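Local coordinates for chitin oligosaccharide binding protein NagB2 (Paenibacillus sp. FPU-7, PDB 7EHU) that binds the chitin oligosaccharides N,N'-diacetylchitobiose and N,N',N''-triacetylchitotriose, probably as the extracellular solute-binding component of a sugar uptake system, at residues P113-L118 with G137-L142; A231-F236 with T413-V418; V398-S403 with E419-V424. One frame throughout, in Å; residues are numbered along the deposited sequence.

Overall arrangement
Contacts 2 and 3 form one continuous patch, and contact 1 lies far from it. The centre of contact 1 is about 33 Å from that of contact 3 and about 39 Å from that of contact 2, and the nearest atoms are still about 20 Å and 28 Å apart. Contacts 2 and 3 have centres about 11 Å apart, and both use helix 414-430. They merge where F236 CZ meets L400 CD1 at 3.8 Å and L417 CD1 lies 3.6 Å from S403 O. All three lie back from the bound sugar: the side chains of L142 in contact 1 and L400 in contact 3 come to about 10 Å from an N-acetylglucosamine unit, and that of F236 in contact 2 to about 14 Å.

Contact 1. Residues P113-L118 with G137-L142; sequences PLNDIL and GKIYGL
With chi1 at -59°, N115 carries its CG beside its own backbone N and turns its carboxamide toward residues 137-139, where both ends of the amide find backbone partners. OD1 of N115 accepts from I139 N at 2.8 Å, the bond nearly straight at 165° although the donor is tilted somewhat out of the carbonyl plane. ND2 of N115 gives a hydrogen to G137 O at 3.0 Å, arriving on a lone pair of that carbonyl. A single flat group thus grips one N-H and one C=O on the two sides of K138, which fixes its own rotation. A third bond, L114 N to I139 O at 2.8 Å, ties down the residue just before the helix. Next to these polar bonds, L114 and L142 reach toward each other tip to tip, CD1 of L114 lying 3.8 Å from CG of L142. The L118 and I139 side chains cross at about a right angle, their CD1 atoms 3.7 Å apart, while those of L118 and L142 run past each other in opposite directions. G141 N is buried here and has no partner in the model. P113 CB touches Y140 CE1 at 3.8 Å. Overall, the start of helix 115-121 is clasped to the strand leaving a tight beta-hairpin turn, between strands 134-135 and 138-154, within the alpha/beta architecture of the solute-binding protein fold.

Contact 2. Residues A231-F236 with T413-V418; sequences AVLDGF and TPEKLV
F236 and P414 bring their CA atoms to within 5.6 Å of each other where helix 231-236 meets the first turn of helix 414-418. The segment axes approach to 9.2 Å and their N-to-C directions differ by 126°, so the helices cross, inclined and nearer antiparallel than parallel, with L233 by V418 (CA to CA 6.5 Å) as the second close pair. T413 is the N-cap of the second helix, its OG1 accepting from K416 N at 3.0 Å. Across the interface, L417 sets its CD2 methyl 3.7 Å from the centroid of the F236 ring, only 5° off the ring normal, a CH-pi contact over the face. A chi1 of 180° puts L417 CG anti to its N and helps send CD2 out over the ring. V418 CG1 reaches F236 CD2 at 3.9 Å, obliquely, and L233 folds its CD1 over the start of the helix, 3.6 Å from P414 CB. Helix 394-408 also packs on F236, making the ring common to three helices. No hydrogen bond joins the two segments; cohesion here comes from dispersion and CH-pi attraction between apolar surfaces, and probably depends on shape, since one methyl lies over the ring centre.

Contact 3. Residues V398-S403 with E419-V424; sequences VTLEQS and EKMQKV
M421 reaches across from helix 419-424 to L400. At CB, chi1 of -74° sets CG beside the backbone N of M421, and the chain then bends at both chi2 (-50°) and chi3 (-56°), so that it curls against the opposite helix. CG meets the end of L400, 3.9 Å from its CD1. SD comes next, 3.6 Å from L400 CA, and also touches T399 CG2. The terminal CE completes the path at 3.8 Å from L400 CB, the two side chains crossing at about a right angle. W227, from a loop, touches M421 as well.

Beside this apolar crossing lies a polar contact. K420, extended beyond CG, runs its CD and CE past the S403 hydroxyl before NZ donates to S403 OG at 3.0 Å. The same hydroxyl gives its hydrogen to T399 O one turn back, OG to O 2.7 Å, approaching from above the carbonyl plane. S403 N reaches that carbonyl from the opposite face, so T399 O is held by two donors and S403 OG is fixed between a donor and an acceptor. The K420 ammonium has a second partner, a salt bridge to E406 further along helix 394-408, which would probably favour its protonated form. T399 OG1 turns back to K395 O of its own helix.

The segment axes come to 10.1 Å at their closest, almost antiparallel at 166°, the geometry of an alpha-alpha hairpin, formed here by helices 394-408 and 414-430 close to the C-terminus.

Contact 1. Residues P113-L118 with G137-L142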
ATOM      1  N   PRO A 113       7.447 -22.403  -2.108  1.00 10.65           N
ATOM      2  CA  PRO A 113       8.337 -21.802  -3.109  1.00  9.72           C
ATOM      3  C   PRO A 113       7.752 -22.014  -4.501  1.00  9.20           C
ATOM      4  O   PRO A 113       7.238 -23.088  -4.832  1.00 10.32           O
ATOM      5  CB  PRO A 113       9.665 -22.542  -2.904  1.00 12.12           C
ATOM      6  CG  PRO A 113       9.288 -23.832  -2.310  1.00 13.56           C
ATOM      7  CD  PRO A 113       8.033 -23.603  -1.496  1.00 11.96           C
ATOM      8  N   LEU A 114       7.833 -20.969  -5.324  1.00  9.42           N
ATOM      9  CA  LEU A 114       7.098 -20.923  -6.585  1.00  9.93           C
ATOM     10  C   LEU A 114       7.961 -21.029  -7.838  1.00 10.28           C
ATOM     11  O   LEU A 114       7.410 -21.042  -8.940  1.00 11.36           O
ATOM     12  CB  LEU A 114       6.279 -19.633  -6.665  1.00 10.12           C
ATOM     13  CG  LEU A 114       5.281 -19.423  -5.535  1.00  9.26           C
ATOM     14  CD1 LEU A 114       4.555 -18.116  -5.679  1.00 10.53           C
ATOM     15  CD2 LEU A 114       4.293 -20.570  -5.465  1.00 10.69           C
ATOM     16  N   ASN A 115       9.286 -21.126  -7.712  1.00 11.32           N
ATOM     17  CA  ASN A 115      10.145 -21.036  -8.897  1.00 11.78           C
ATOM     18  C   ASN A 115       9.774 -22.088  -9.948  1.00 12.06           C
ATOM     19  O   ASN A 115       9.643 -21.781 -11.141  1.00 12.82           O
ATOM     20  CB  ASN A 115      11.618 -21.173  -8.491  1.00 13.41           C
ATOM     21  CG  ASN A 115      12.070 -20.105  -7.492  1.00 15.03           C
ATOM     22  OD1 ASN A 115      11.465 -19.922  -6.445  1.00 14.52           O
ATOM     23  ND2 ASN A 115      13.164 -19.440  -7.798  1.00 16.76           N
ATOM     24  N   ASP A 116       9.634 -23.353  -9.535  1.00 12.13           N
ATOM     25  CA  ASP A 116       9.315 -24.401 -10.500  1.00 13.15           C
ATOM     26  C   ASP A 116       7.920 -24.208 -11.078  1.00 12.37           C
ATOM     27  O   ASP A 116       7.698 -24.444 -12.272  1.00 12.91           O
ATOM     28  CB  ASP A 116       9.443 -25.777  -9.842  1.00 16.50           C
ATOM     29  CG  ASP A 116      10.858 -26.330  -9.900  1.00 20.55           C
ATOM     30  OD1 ASP A 116      11.763 -25.643 -10.436  1.00 22.56           O
ATOM     31  OD2 ASP A 116      11.068 -27.473  -9.414  1.00 22.03           O
ATOM     32  N   ILE A 117       6.967 -23.793 -10.244  1.00 12.05           N
ATOM     33  CA  ILE A 117       5.628 -23.524 -10.747  1.00 11.88           C
ATOM     34  C   ILE A 117       5.664 -22.431 -11.799  1.00 11.97           C
ATOM     35  O   ILE A 117       4.998 -22.527 -12.839  1.00 12.43           O
ATOM     36  CB  ILE A 117       4.681 -23.166  -9.589  1.00 13.44           C
ATOM     37  CG1 ILE A 117       4.388 -24.416  -8.773  1.00 14.99           C
ATOM     38  CG2 ILE A 117       3.394 -22.512 -10.116  1.00 14.21           C
ATOM     39  CD1 ILE A 117       3.932 -24.122  -7.362  1.00 15.81           C
ATOM     40  N   LEU A 118       6.435 -21.373 -11.548  1.00 11.88           N
ATOM     41  CA  LEU A 118       6.496 -20.297 -12.525  1.00 12.28           C
ATOM     42  C   LEU A 118       7.081 -20.775 -13.847  1.00 12.71           C
ATOM     43  O   LEU A 118       6.602 -20.387 -14.923  1.00 13.32           O
ATOM     44  CB  LEU A 118       7.293 -19.113 -11.989  1.00 13.30           C
ATOM     45  CG  LEU A 118       6.660 -18.377 -10.805  1.00 14.76           C
ATOM     46  CD1 LEU A 118       7.547 -17.218 -10.406  1.00 17.08           C
ATOM     47  CD2 LEU A 118       5.253 -17.882 -11.090  1.00 16.39           C
ATOM     48  N   GLY A 137      16.739 -16.427  -3.099  1.00 18.13           N
ATOM     49  CA  GLY A 137      16.524 -16.848  -4.469  1.00 17.79           C
ATOM     50  C   GLY A 137      15.201 -17.528  -4.773  1.00 16.51           C
ATOM     51  O   GLY A 137      14.893 -17.738  -5.950  1.00 19.47           O
ATOM     52  N   LYS A 138      14.367 -17.835  -3.786  1.00 14.59           N
ATOM     53  CA  LYS A 138      13.179 -18.644  -4.070  1.00 13.11           C
ATOM     54  C   LYS A 138      12.051 -17.601  -3.911  1.00 12.13           C
ATOM     55  O   LYS A 138      12.124 -16.673  -3.069  1.00 11.94           O
ATOM     56  CB  LYS A 138      13.051 -19.527  -2.894  1.00 15.70           C
ATOM     57  CG  LYS A 138      14.272 -20.547  -2.746  1.00 21.69           C
ATOM     58  CD  LYS A 138      14.098 -21.555  -1.575  1.00 26.38           C
ATOM     59  CE  LYS A 138      14.421 -20.176  -0.750  1.00 29.29           C
ATOM     60  NZ  LYS A 138      14.457 -19.871   0.648  1.00 28.14           N
ATOM     61  N   ILE A 139      11.036 -17.745  -4.737  1.00 10.89           N
ATOM     62  CA  ILE A 139       9.934 -16.808  -4.832  1.00 10.51           C
ATOM     63  C   ILE A 139       8.789 -17.363  -4.000  1.00  9.59           C
ATOM     64  O   ILE A 139       8.382 -18.509  -4.196  1.00 10.38           O
ATOM     65  CB  ILE A 139       9.535 -16.640  -6.307  1.00 11.03           C
ATOM     66  CG1 ILE A 139      10.684 -16.002  -7.114  1.00 13.03           C
ATOM     67  CG2 ILE A 139       8.269 -15.817  -6.430  1.00 11.03           C
ATOM     68  CD1 ILE A 139      10.708 -16.391  -8.575  1.00 15.11           C
ATOM     69  N   TYR A 140       8.242 -16.541  -3.105  1.00  8.93           N
ATOM     70  CA  TYR A 140       7.244 -17.000  -2.144  1.00  8.53           C
ATOM     71  C   TYR A 140       5.909 -16.274  -2.246  1.00  8.57           C
ATOM     72  O   TYR A 140       5.033 -16.484  -1.406  1.00  9.13           O
ATOM     73  CB  TYR A 140       7.802 -16.881  -0.728  1.00  9.75           C
ATOM     74  CG  TYR A 140       8.897 -17.872  -0.432  1.00 10.10           C
ATOM     75  CD1 TYR A 140       8.613 -19.223  -0.232  1.00  9.74           C
ATOM     76  CD2 TYR A 140      10.224 -17.460  -0.346  1.00 10.75           C
ATOM     77  CE1 TYR A 140       9.620 -20.138   0.058  1.00 10.97           C
ATOM     78  CE2 TYR A 140      11.235 -18.356  -0.058  1.00 12.72           C
ATOM     79  CZ  TYR A 140      10.923 -19.693   0.159  1.00 11.78           C
ATOM     80  OH  TYR A 140      11.950 -20.565   0.433  1.00 14.26           O
ATOM     81  N   GLY A 141       5.712 -15.460  -3.264  1.00  8.77           N
ATOM     82  CA  GLY A 141       4.422 -14.834  -3.509  1.00  9.28           C
ATOM     83  C   GLY A 141       4.492 -14.067  -4.809  1.00  8.07           C
ATOM     84  O   GLY A 141       5.575 -13.872  -5.366  1.00  9.33           O
ATOM     85  N   LEU A 142       3.325 -13.619  -5.275  1.00  8.34           N
ATOM     86  CA  LEU A 142       3.215 -13.004  -6.596  1.00  8.41           C
ATOM     87  C   LEU A 142       2.417 -11.714  -6.470  1.00  8.53           C
ATOM     88  O   LEU A 142       1.228 -11.755  -6.122  1.00  8.67           O
ATOM     89  CB  LEU A 142       2.563 -13.937  -7.614  1.00  9.39           C
ATOM     90  CG  LEU A 142       3.330 -15.235  -7.815  1.00  9.98           C
ATOM     91  CD1 LEU A 142       2.529 -16.200  -8.670  1.00 11.27           C
ATOM     92  CD2 LEU A 142       4.711 -15.035  -8.437  1.00 11.42           C
TER

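Contact 2. Residues A231-F236 with T413-V418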
ATOM      1  N   ALA A 231      17.642  13.644  11.324  1.00 17.74           N
ATOM      2  CA  ALA A 231      16.909  13.820  10.075  1.00 18.02           C
ATOM      3  C   ALA A 231      15.619  13.010  10.068  1.00 16.82           C
ATOM      4  O   ALA A 231      14.650  13.413   9.415  1.00 17.38           O
ATOM      5  CB  ALA A 231      17.780  13.428   8.881  1.00 19.00           C
ATOM      6  N   VAL A 232      15.580  11.871  10.775  1.00 15.69           N
ATOM      7  CA  VAL A 232      14.328  11.120  10.897  1.00 14.89           C
ATOM      8  C   VAL A 232      13.365  11.882  11.805  1.00 15.30           C
ATOM      9  O   VAL A 232      12.183  12.069  11.475  1.00 15.16           O
ATOM     10  CB  VAL A 232      14.588   9.690  11.409  1.00 15.53           C
ATOM     11  CG1 VAL A 232      13.262   8.955  11.651  1.00 15.19           C
ATOM     12  CG2 VAL A 232      15.459   8.908  10.428  1.00 16.46           C
ATOM     13  N   LEU A 233      13.865  12.337  12.961  1.00 15.84           N
ATOM     14  CA  LEU A 233      13.062  13.151  13.864  1.00 16.76           C
ATOM     15  C   LEU A 233      12.471  14.354  13.138  1.00 17.32           C
ATOM     16  O   LEU A 233      11.306  14.703  13.356  1.00 17.00           O
ATOM     17  CB  LEU A 233      13.916  13.591  15.061  1.00 17.17           C
ATOM     18  CG  LEU A 233      13.288  14.638  15.975  1.00 18.10           C
ATOM     19  CD1 LEU A 233      12.016  14.115  16.633  1.00 19.16           C
ATOM     20  CD2 LEU A 233      14.293  15.096  17.024  1.00 19.11           C
ATOM     21  N   ASP A 234      13.241  14.963  12.225  1.00 18.01           N
ATOM     22  CA  ASP A 234      12.750  16.114  11.473  1.00 18.30           C
ATOM     23  C   ASP A 234      11.453  15.771  10.736  1.00 16.72           C
ATOM     24  O   ASP A 234      10.509  16.570  10.725  1.00 17.01           O
ATOM     25  CB  ASP A 234      13.832  16.594  10.497  1.00 21.00           C
ATOM     26  CG  ASP A 234      13.410  17.815   9.689  1.00 24.97           C
ATOM     27  OD1 ASP A 234      13.977  18.045   8.609  1.00 26.77           O
ATOM     28  OD2 ASP A 234      12.561  18.588  10.167  1.00 28.23           O
ATOM     29  N   GLY A 235      11.376  14.576  10.144  1.00 16.26           N
ATOM     30  CA  GLY A 235      10.155  14.175   9.459  1.00 15.94           C
ATOM     31  C   GLY A 235       8.952  14.128  10.383  1.00 14.88           C
ATOM     32  O   GLY A 235       7.850  14.538  10.006  1.00 14.92           O
ATOM     33  N   PHE A 236       9.144  13.629  11.607  1.00 15.21           N
ATOM     34  CA  PHE A 236       8.041  13.559  12.557  1.00 15.17           C
ATOM     35  C   PHE A 236       7.698  14.928  13.101  1.00 15.54           C
ATOM     36  O   PHE A 236       6.526  15.196  13.380  1.00 15.92           O
ATOM     37  CB  PHE A 236       8.356  12.562  13.661  1.00 15.11           C
ATOM     38  CG  PHE A 236       8.315  11.149  13.183  1.00 13.97           C
ATOM     39  CD1 PHE A 236       7.106  10.521  12.933  1.00 13.75           C
ATOM     40  CD2 PHE A 236       9.479  10.461  12.911  1.00 14.60           C
ATOM     41  CE1 PHE A 236       7.063   9.215  12.455  1.00 14.47           C
ATOM     42  CE2 PHE A 236       9.430   9.161  12.439  1.00 14.68           C
ATOM     43  CZ  PHE A 236       8.219   8.541  12.207  1.00 14.93           C
ATOM     44  N   THR A 413       5.348  13.567  22.004  1.00 24.09           N
ATOM     45  CA  THR A 413       6.043  14.553  21.198  1.00 23.43           C
ATOM     46  C   THR A 413       6.853  13.825  20.129  1.00 21.29           C
ATOM     47  O   THR A 413       7.103  12.621  20.242  1.00 20.59           O
ATOM     48  CB  THR A 413       7.013  15.327  22.069  1.00 24.72           C
ATOM     49  OG1 THR A 413       7.966  14.407  22.608  1.00 24.57           O
ATOM     50  CG2 THR A 413       6.293  16.036  23.231  1.00 26.38           C
ATOM     51  N   PRO A 414       7.284  14.521  19.076  1.00 20.33           N
ATOM     52  CA  PRO A 414       8.166  13.859  18.103  1.00 19.62           C
ATOM     53  C   PRO A 414       9.375  13.216  18.756  1.00 19.40           C
ATOM     54  O   PRO A 414       9.777  12.102  18.385  1.00 18.73           O
ATOM     55  CB  PRO A 414       8.578  15.006  17.175  1.00 19.72           C
ATOM     56  CG  PRO A 414       7.429  15.952  17.221  1.00 20.49           C
ATOM     57  CD  PRO A 414       6.956  15.898  18.661  1.00 20.42           C
ATOM     58  N   GLU A 415       9.963  13.905  19.732  1.00 20.81           N
ATOM     59  CA  GLU A 415      11.158  13.397  20.389  1.00 22.14           C
ATOM     60  C   GLU A 415      10.869  12.103  21.148  1.00 21.21           C
ATOM     61  O   GLU A 415      11.653  11.144  21.092  1.00 21.47           O
ATOM     62  CB  GLU A 415      11.688  14.478  21.334  1.00 24.18           C
ATOM     63  CG  GLU A 415      12.243  15.736  20.652  1.00 27.30           C
ATOM     64  CD  GLU A 415      11.179  16.664  20.057  1.00 29.37           C
ATOM     65  OE1 GLU A 415      10.004  16.623  20.483  1.00 29.17           O
ATOM     66  OE2 GLU A 415      11.546  17.488  19.195  1.00 31.52           O
ATOM     67  N   LYS A 416       9.756  12.058  21.879  1.00 20.68           N
ATOM     68  CA  LYS A 416       9.412  10.843  22.608  1.00 20.80           C
ATOM     69  C   LYS A 416       8.997   9.737  21.645  1.00 19.12           C
ATOM     70  O   LYS A 416       9.248   8.553  21.916  1.00 19.48           O
ATOM     71  CB  LYS A 416       8.311  11.156  23.628  1.00 23.73           C
ATOM     72  CG  LYS A 416       8.717  12.126  24.739  1.00 27.34           C
ATOM     73  CD  LYS A 416       9.777  11.564  25.650  1.00 31.30           C
ATOM     74  CE  LYS A 416       9.530  12.004  27.089  1.00 34.31           C
ATOM     75  NZ  LYS A 416      10.809  12.181  27.821  1.00 36.09           N
ATOM     76  N   LEU A 417       8.391  10.095  20.511  1.00 17.65           N
ATOM     77  CA  LEU A 417       8.061   9.085  19.513  1.00 16.45           C
ATOM     78  C   LEU A 417       9.316   8.366  19.026  1.00 15.74           C
ATOM     79  O   LEU A 417       9.360   7.131  18.994  1.00 15.90           O
ATOM     80  CB  LEU A 417       7.312   9.721  18.339  1.00 16.60           C
ATOM     81  CG  LEU A 417       6.912   8.750  17.213  1.00 16.60           C
ATOM     82  CD1 LEU A 417       5.578   9.148  16.596  1.00 16.47           C
ATOM     83  CD2 LEU A 417       7.981   8.640  16.157  1.00 15.89           C
ATOM     84  N   VAL A 418      10.346   9.116  18.624  1.00 16.27           N
ATOM     85  CA  VAL A 418      11.506   8.437  18.055  1.00 16.36           C
ATOM     86  C   VAL A 418      12.231   7.629  19.132  1.00 16.70           C
ATOM     87  O   VAL A 418      12.812   6.581  18.837  1.00 16.29           O
ATOM     88  CB  VAL A 418      12.445   9.387  17.279  1.00 17.02           C
ATOM     89  CG1 VAL A 418      11.748   9.961  16.017  1.00 16.66           C
ATOM     90  CG2 VAL A 418      12.980  10.520  18.171  1.00 18.62           C
TER

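Contact 3. Residues V398-S403 with E419-V424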
ATOM      1  N   VAL A 398       3.585  -1.893  13.937  1.00 12.06           N
ATOM      2  CA  VAL A 398       2.402  -1.657  14.765  0.58 12.92           C
ATOM      3  C   VAL A 398       2.700  -0.608  15.834  1.00 12.58           C
ATOM      4  O   VAL A 398       1.855   0.232  16.169  1.00 13.17           O
ATOM      5  CB  VAL A 398       1.908  -3.005  15.333  0.58 15.36           C
ATOM      6  CG1 VAL A 398       0.773  -2.835  16.331  0.58 15.68           C
ATOM      7  CG2 VAL A 398       1.454  -3.925  14.192  0.58 16.22           C
ATOM      8  N   THR A 399       3.918  -0.617  16.375  1.00 12.21           N
ATOM      9  CA  THR A 399       4.285   0.410  17.340  1.00 13.18           C
ATOM     10  C   THR A 399       4.286   1.792  16.695  1.00 12.60           C
ATOM     11  O   THR A 399       3.858   2.773  17.318  1.00 13.78           O
ATOM     12  CB  THR A 399       5.648   0.079  17.943  1.00 15.19           C
ATOM     13  OG1 THR A 399       5.593  -1.198  18.590  1.00 15.91           O
ATOM     14  CG2 THR A 399       6.061   1.110  18.978  1.00 16.25           C
ATOM     15  N   LEU A 400       4.767   1.908  15.451  1.00 11.59           N
ATOM     16  CA  LEU A 400       4.725   3.214  14.795  1.00 11.60           C
ATOM     17  C   LEU A 400       3.288   3.672  14.582  1.00 11.05           C
ATOM     18  O   LEU A 400       2.974   4.852  14.766  1.00 11.67           O
ATOM     19  CB  LEU A 400       5.480   3.200  13.471  1.00 11.88           C
ATOM     20  CG  LEU A 400       5.631   4.571  12.815  1.00 12.52           C
ATOM     21  CD1 LEU A 400       6.465   5.529  13.672  1.00 12.88           C
ATOM     22  CD2 LEU A 400       6.230   4.444  11.431  1.00 13.62           C
ATOM     23  N   GLU A 401       2.398   2.759  14.180  1.00 11.21           N
ATOM     24  CA  GLU A 401       0.983   3.096  14.011  1.00 11.40           C
ATOM     25  C   GLU A 401       0.403   3.703  15.281  1.00 11.94           C
ATOM     26  O   GLU A 401      -0.240   4.763  15.246  1.00 13.07           O
ATOM     27  CB  GLU A 401       0.188   1.846  13.618  1.00 11.31           C
ATOM     28  CG  GLU A 401       0.529   1.343  12.255  1.00 10.71           C
ATOM     29  CD  GLU A 401      -0.039  -0.026  11.932  1.00 12.12           C
ATOM     30  OE1 GLU A 401      -0.803  -0.595  12.757  1.00 14.34           O
ATOM     31  OE2 GLU A 401       0.275  -0.546  10.847  1.00 11.57           O
ATOM     32  N   GLN A 402       0.596   3.026  16.412  1.00 12.62           N
ATOM     33  CA  GLN A 402       0.123   3.571  17.683  1.00 14.29           C
ATOM     34  C   GLN A 402       0.770   4.910  17.979  1.00 13.74           C
ATOM     35  O   GLN A 402       0.111   5.834  18.485  1.00 14.77           O
ATOM     36  CB  GLN A 402       0.497   2.614  18.824  1.00 18.09           C
ATOM     37  CG  GLN A 402      -0.225   1.286  18.866  1.00 24.48           C
ATOM     38  CD  GLN A 402      -1.728   1.402  18.727  1.00 29.90           C
ATOM     39  OE1 GLN A 402      -2.303   0.951  17.740  1.00 32.73           O
ATOM     40  NE2 GLN A 402      -2.376   1.989  19.732  1.00 31.43           N
ATOM     41  N   SER A 403       2.083   5.002  17.750  1.00 13.82           N
ATOM     42  CA  SER A 403       2.828   6.205  18.105  1.00 14.79           C
ATOM     43  C   SER A 403       2.390   7.413  17.293  1.00 14.48           C
ATOM     44  O   SER A 403       2.287   8.517  17.841  1.00 15.77           O
ATOM     45  CB  SER A 403       4.339   5.980  17.984  1.00 16.96           C
ATOM     46  OG  SER A 403       4.770   4.886  18.784  1.00 17.57           O
ATOM     47  N   GLU A 419      12.205   8.092  20.390  1.00 18.23           N
ATOM     48  CA  GLU A 419      12.796   7.325  21.487  1.00 19.85           C
ATOM     49  C   GLU A 419      12.074   5.990  21.664  1.00 18.24           C
ATOM     50  O   GLU A 419      12.708   4.930  21.790  1.00 19.06           O
ATOM     51  CB  GLU A 419      12.753   8.162  22.782  1.00 22.80           C
ATOM     52  CG  GLU A 419      13.234   7.455  24.047  1.00 27.14           C
ATOM     53  CD  GLU A 419      12.940   8.227  25.345  1.00 31.51           C
ATOM     54  OE1 GLU A 419      11.770   8.571  25.625  1.00 32.43           O
ATOM     55  OE2 GLU A 419      13.896   8.482  26.099  1.00 34.55           O
ATOM     56  N   LYS A 420      10.738   6.029  21.675  1.00 18.22           N
ATOM     57  CA  LYS A 420       9.940   4.813  21.792  1.00 18.68           C
ATOM     58  C   LYS A 420      10.191   3.882  20.612  1.00 17.55           C
ATOM     59  O   LYS A 420      10.328   2.665  20.782  1.00 18.42           O
ATOM     60  CB  LYS A 420       8.464   5.217  21.888  1.00 20.62           C
ATOM     61  CG  LYS A 420       7.430   4.103  22.017  1.00 23.99           C
ATOM     62  CD  LYS A 420       6.017   4.713  22.033  1.00 26.19           C
ATOM     63  CE  LYS A 420       4.907   3.676  21.892  1.00 27.86           C
ATOM     64  NZ  LYS A 420       3.590   4.273  21.430  1.00 29.15           N
ATOM     65  N   MET A 421      10.295   4.442  19.411  1.00 16.21           N
ATOM     66  CA  MET A 421      10.530   3.629  18.222  1.00 14.62           C
ATOM     67  C   MET A 421      11.887   2.964  18.262  1.00 14.61           C
ATOM     68  O   MET A 421      12.016   1.791  17.909  1.00 14.67           O
ATOM     69  CB  MET A 421      10.388   4.488  16.977  1.00 14.24           C
ATOM     70  CG  MET A 421       8.983   4.860  16.591  1.00 14.00           C
ATOM     71  SD  MET A 421       7.826   3.444  16.534  1.00 14.14           S
ATOM     72  CE  MET A 421       8.588   2.367  15.445  1.00 15.21           C
ATOM     73  N   GLN A 422      12.917   3.681  18.698  1.00 15.63           N
ATOM     74  CA  GLN A 422      14.229   3.040  18.732  1.00 16.21           C
ATOM     75  C   GLN A 422      14.297   1.972  19.820  1.00 16.61           C
ATOM     76  O   GLN A 422      14.983   0.958  19.647  1.00 16.53           O
ATOM     77  CB  GLN A 422      15.348   4.066  18.909  1.00 17.39           C
ATOM     78  CG  GLN A 422      16.746   3.500  18.634  1.00 17.76           C
ATOM     79  CD  GLN A 422      16.846   2.856  17.255  1.00 17.84           C
ATOM     80  OE1 GLN A 422      16.287   3.362  16.290  1.00 18.43           O
ATOM     81  NE2 GLN A 422      17.551   1.737  17.161  1.00 18.20           N
ATOM     82  N   LYS A 423      13.561   2.150  20.922  1.00 17.31           N
ATOM     83  CA  LYS A 423      13.510   1.114  21.947  1.00 19.08           C
ATOM     84  C   LYS A 423      12.930  -0.172  21.372  1.00 17.50           C
ATOM     85  O   LYS A 423      13.502  -1.256  21.547  1.00 17.98           O
ATOM     86  CB  LYS A 423      12.693   1.612  23.143  1.00 21.89           C
ATOM     87  CG  LYS A 423      12.663   0.660  24.332  1.00 25.50           C
ATOM     88  CD  LYS A 423      11.852   1.246  25.496  1.00 28.88           C
ATOM     89  CE  LYS A 423      11.240   0.155  26.390  1.00 32.24           C
ATOM     90  NZ  LYS A 423      11.898  -1.178  26.217  1.00 33.97           N
ATOM     91  N   VAL A 424      11.799  -0.077  20.663  1.00 16.57           N
ATOM     92  CA  VAL A 424      11.208  -1.279  20.074  0.54 16.67           C
ATOM     93  C   VAL A 424      12.091  -1.832  18.959  1.00 15.12           C
ATOM     94  O   VAL A 424      12.205  -3.058  18.799  1.00 15.51           O
ATOM     95  CB  VAL A 424       9.734  -1.104  19.634  0.54 17.81           C
ATOM     96  CG1 VAL A 424       8.863  -0.691  20.828  0.54 17.65           C
ATOM     97  CG2 VAL A 424       9.585  -0.120  18.471  0.54 19.23           C
TER